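Local coordinates for protein CRISPR-associated endonuclease Cas1 (Thermotoga maritima, PDB 4XTK) that probably acts as a metal-dependent double-stranded DNA endonuclease in CRISPR adaptive immunity, working as a homodimer that also assembles with Cas2, at residues Y219-T223 with N224-F228; G90-I93 with L94-A97. All blocks are in the same frame, centred on the assembly; numbering follows the deposited sequence.

Contact 1: residues Y219-T223 with N224-F228; sequences YLHET and NFRRF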
# COMPACT_ATOMS: atom_id res chain seq x y z
N TYR E 219 1.18 -10.48 -15.69
CA TYR E 219 0.62 -10.64 -17.04
C TYR E 219 0.97 -11.98 -17.67
O TYR E 219 0.08 -12.75 -18.04
CB TYR E 219 1.06 -9.46 -17.91
CG TYR E 219 0.49 -8.19 -17.36
CD1 TYR E 219 -0.85 -7.86 -17.56
CD2 TYR E 219 1.26 -7.34 -16.57
CE1 TYR E 219 -1.40 -6.72 -17.02
CE2 TYR E 219 0.72 -6.19 -16.03
CZ TYR E 219 -0.61 -5.88 -16.26
OH TYR E 219 -1.15 -4.74 -15.72
N LEU E 220 2.27 -12.24 -17.83
CA LEU E 220 2.72 -13.56 -18.27
C LEU E 220 2.30 -14.62 -17.25
O LEU E 220 1.75 -15.66 -17.60
CB LEU E 220 4.23 -13.58 -18.48
CG LEU E 220 4.75 -14.92 -19.02
CD1 LEU E 220 4.04 -15.26 -20.33
CD2 LEU E 220 6.27 -14.95 -19.19
N HIS E 221 2.55 -14.34 -15.97
CA HIS E 221 2.05 -15.18 -14.89
C HIS E 221 0.60 -14.85 -14.60
O HIS E 221 0.18 -13.69 -14.66
CB HIS E 221 2.89 -15.00 -13.63
CG HIS E 221 4.31 -15.46 -13.78
ND1 HIS E 221 5.25 -14.76 -14.50
CD2 HIS E 221 4.93 -16.59 -13.34
CE1 HIS E 221 6.40 -15.42 -14.48
NE2 HIS E 221 6.22 -16.53 -13.78
N GLU E 222 -0.18 -15.88 -14.29
CA GLU E 222 -1.57 -15.69 -13.92
C GLU E 222 -1.66 -14.86 -12.64
O GLU E 222 -0.91 -15.11 -11.69
CB GLU E 222 -2.27 -17.04 -13.75
CG GLU E 222 -3.78 -16.96 -13.73
CD GLU E 222 -4.44 -18.27 -13.28
OE1 GLU E 222 -4.91 -18.33 -12.13
OE2 GLU E 222 -4.47 -19.22 -14.09
N THR E 223 -2.57 -13.91 -12.58
CA THR E 223 -2.75 -13.19 -11.33
C THR E 223 -3.76 -14.01 -10.54
O THR E 223 -4.95 -14.04 -10.86
CB THR E 223 -3.23 -11.74 -11.53
OG1 THR E 223 -2.25 -11.00 -12.27
CG2 THR E 223 -3.45 -11.05 -10.18
N ASN E 224 -3.25 -14.64 -9.49
CA ASN E 224 -3.96 -15.64 -8.71
C ASN E 224 -3.63 -15.36 -7.26
O ASN E 224 -3.22 -14.25 -6.94
CB ASN E 224 -3.61 -17.07 -9.13
CG ASN E 224 -2.12 -17.35 -9.10
OD1 ASN E 224 -1.36 -16.64 -8.46
ND2 ASN E 224 -1.71 -18.41 -9.79
N PHE E 225 -3.85 -16.32 -6.38
CA PHE E 225 -3.75 -16.05 -4.95
C PHE E 225 -2.31 -16.01 -4.45
O PHE E 225 -2.06 -15.87 -3.25
CB PHE E 225 -4.58 -17.08 -4.18
CG PHE E 225 -6.04 -16.79 -4.24
CD1 PHE E 225 -6.77 -17.10 -5.37
CD2 PHE E 225 -6.68 -16.17 -3.18
CE1 PHE E 225 -8.11 -16.82 -5.44
CE2 PHE E 225 -8.02 -15.88 -3.24
CZ PHE E 225 -8.74 -16.21 -4.37
N ARG E 226 -1.39 -16.14 -5.38
CA ARG E 226 0.02 -15.88 -5.14
C ARG E 226 0.23 -14.43 -4.69
O ARG E 226 -0.51 -13.54 -5.11
CB ARG E 226 0.80 -16.20 -6.42
CG ARG E 226 2.18 -15.65 -6.51
CD ARG E 226 2.57 -15.50 -7.97
NE ARG E 226 2.44 -16.73 -8.73
CZ ARG E 226 2.00 -16.78 -9.98
NH1 ARG E 226 1.64 -15.67 -10.61
NH2 ARG E 226 1.92 -17.95 -10.61
N ARG E 227 1.20 -14.20 -3.81
CA ARG E 227 1.40 -12.86 -3.26
C ARG E 227 1.82 -11.83 -4.30
O ARG E 227 1.25 -10.74 -4.35
CB ARG E 227 2.43 -12.90 -2.12
CG ARG E 227 2.02 -13.79 -0.95
CD ARG E 227 2.97 -13.66 0.24
NE ARG E 227 4.34 -13.39 -0.17
CZ ARG E 227 5.18 -14.31 -0.65
NH1 ARG E 227 4.79 -15.57 -0.79
NH2 ARG E 227 6.42 -13.96 -0.99
N PHE E 228 2.82 -12.16 -5.12
CA PHE E 228 3.33 -11.21 -6.11
C PHE E 228 3.57 -11.90 -7.44
O PHE E 228 4.10 -13.01 -7.48
CB PHE E 228 4.62 -10.54 -5.62
CG PHE E 228 4.51 -9.92 -4.25
CD1 PHE E 228 3.78 -8.74 -4.06
CD2 PHE E 228 5.12 -10.51 -3.15
CE1 PHE E 228 3.67 -8.16 -2.80
CE2 PHE E 228 5.01 -9.93 -1.89
CZ PHE E 228 4.28 -8.76 -1.72
O HOH W 1 1.28 -18.40 -13.60

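Contact 2: residues G90-I93 with L94-A97; sequences GFLI and LKQA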
# COMPACT_ATOMS: atom_id res chain seq x y z
N GLY E 90 -0.58 8.89 -9.24
CA GLY E 90 -0.38 8.20 -10.50
C GLY E 90 -0.32 6.69 -10.35
O GLY E 90 0.16 5.99 -11.24
N PHE E 91 -0.81 6.20 -9.22
CA PHE E 91 -0.88 4.78 -8.94
C PHE E 91 -1.63 4.06 -10.06
O PHE E 91 -2.74 4.45 -10.44
CB PHE E 91 -1.54 4.56 -7.57
CG PHE E 91 -1.47 3.16 -7.08
CD1 PHE E 91 -0.36 2.38 -7.33
CD2 PHE E 91 -2.50 2.64 -6.31
CE1 PHE E 91 -0.29 1.08 -6.87
CE2 PHE E 91 -2.43 1.35 -5.84
CZ PHE E 91 -1.33 0.56 -6.12
N LEU E 92 -1.01 3.02 -10.60
CA LEU E 92 -1.47 2.38 -11.83
C LEU E 92 -2.37 1.14 -11.65
O LEU E 92 -2.67 0.45 -12.62
CB LEU E 92 -0.25 2.00 -12.67
CG LEU E 92 0.56 3.21 -13.12
CD1 LEU E 92 1.92 2.77 -13.65
CD2 LEU E 92 -0.22 4.01 -14.17
N ILE E 93 -2.78 0.86 -10.42
CA ILE E 93 -3.53 -0.35 -10.12
C ILE E 93 -4.76 -0.55 -11.03
O ILE E 93 -5.00 -1.65 -11.52
CB ILE E 93 -3.94 -0.38 -8.62
CG1 ILE E 93 -4.57 -1.73 -8.26
CG2 ILE E 93 -4.86 0.77 -8.25
CD1 ILE E 93 -3.61 -2.88 -8.38
N LEU E 94 -5.51 0.52 -11.29
CA LEU E 94 -6.70 0.42 -12.13
C LEU E 94 -6.32 0.16 -13.58
O LEU E 94 -7.00 -0.61 -14.27
CB LEU E 94 -7.55 1.69 -12.03
CG LEU E 94 -8.08 1.99 -10.62
CD1 LEU E 94 -8.99 3.21 -10.64
CD2 LEU E 94 -8.79 0.79 -10.01
N LYS E 95 -5.26 0.80 -14.05
CA LYS E 95 -4.83 0.60 -15.42
C LYS E 95 -4.37 -0.83 -15.59
O LYS E 95 -4.64 -1.46 -16.61
CB LYS E 95 -3.71 1.57 -15.81
CG LYS E 95 -4.08 3.05 -15.72
CD LYS E 95 -5.23 3.41 -16.64
CE LYS E 95 -4.78 3.45 -18.08
NZ LYS E 95 -5.86 3.94 -18.99
N GLN E 96 -3.70 -1.34 -14.56
CA GLN E 96 -3.19 -2.71 -14.55
C GLN E 96 -4.29 -3.76 -14.63
O GLN E 96 -4.19 -4.71 -15.40
CB GLN E 96 -2.34 -2.96 -13.29
CG GLN E 96 -0.93 -2.36 -13.37
CD GLN E 96 -0.11 -2.62 -12.13
OE1 GLN E 96 0.09 -1.72 -11.30
NE2 GLN E 96 0.40 -3.84 -11.99
N ALA E 97 -5.34 -3.59 -13.83
CA ALA E 97 -6.47 -4.52 -13.85
C ALA E 97 -7.11 -4.46 -15.22
O ALA E 97 -7.42 -5.50 -15.84
CB ALA E 97 -7.48 -4.18 -12.79
O HOH W 2 -4.63 3.13 -11.85

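Contact 1: residues Y219-T223 with N224-F228
His221 and Arg226 meet at right angles where the loop doubles back: NH1 of Arg226 lies 3.3 Å from CB of His221, and CD2 of the imidazole sits over one face of the guanidinium, the two planes 88° apart. With CG of Arg226 swung opposite the backbone N (chi1 163°) and the chain bent at chi3, the guanidinium comes back to the carbonyl oxygen of Glu222, 2.8 Å from NH1. Among van der Waals contacts, OE1 of Glu222 rests 3.5 Å from CB of Asn224, carboxylate and amide crossing steeply.

OD1 of Asn224 accepts from N of Arg226 at 3.1 Å, an Asx turn, the donor well above the carbonyl plane; the same oxygen lies over the centre of the guanidinium, on the face opposite His221. A water at the guanidinium edge accepts from NH2 of Arg226 at 3.1 Å and from N of Glu222 at 3.0 Å. Ser229 takes a further bond from Arg226 NH1, and Asp233 accepts one from ND1 of His221; His221 is itself a probable manganese-binding residue.

The loop runs between helices 188-208 and 230-252, with His221 against Leu232 and Glu236 of the latter and Met152 of helix 148-166.

Contact 2: residues G90-I93 with L94-A97
Gln96 folds back on Leu92 across the first turn of a helix: N of Gln96 donates to O of Leu92 at 2.8 Å, while CG of Gln96 lies 3.4 Å from that same oxygen. The side chain leaves beside its own amide nitrogen (chi1 -78°) and then runs extended, so that OE1 comes within 4.0 Å of CB of Leu92. One residue on, Ala97 N donates to Ile93 O at 3.0 Å. Leu92 is the N-cap residue, directly before helix 93-101, and its carbonyl accepts an i to i+4 bond of the opening turn.

Apolar groups flank this turn. CG2 of Ile93 meets CG of Leu94 at 4.2 Å, the two side chains crossing obliquely, and CB of Ile93 lies over one face of the Phe91 ring, displaced toward its rim. A water bridges the approach to the helix, donating to O of Phe91 at 2.7 Å and accepting from N of Leu94 at 2.8 Å.

In the second shell, OE1 of Gln96 is held by the backbone N of Asp214, and Leu92 forms a backbone bond with His212. The turn leads from the strand-rich N-terminal part, ending in strand 77-83, into the helical part that begins with helix 93-101, the two-domain layout of Cas1 proteins; Leu92 and Gln96 pack on helix 301-316, while Ile93 and Ala97 touch their counterparts in the second subunit.

Contact 2 opens helix 93-101, and contact 1 reaches that helix through Tyr219, whose hydroxyl OH probably hydrogen-bonds to O of Gln96 at 3.1 Å; the centres lie 16 Å apart. The probable manganese site falls on the side of contact 1, where the His221 side chain is about 3 Å from that of Glu236 and about 6 Å from that of Glu155 at the nearest atoms; the side chain of Gln96 is about 12 Å from that of His221. Both contacts also face the second subunit. There Phe225 of one chain meets Phe91 of the other, and Thr223 packs on Gly90 of the second subunit, linking the metal-site loop to the dimer interface.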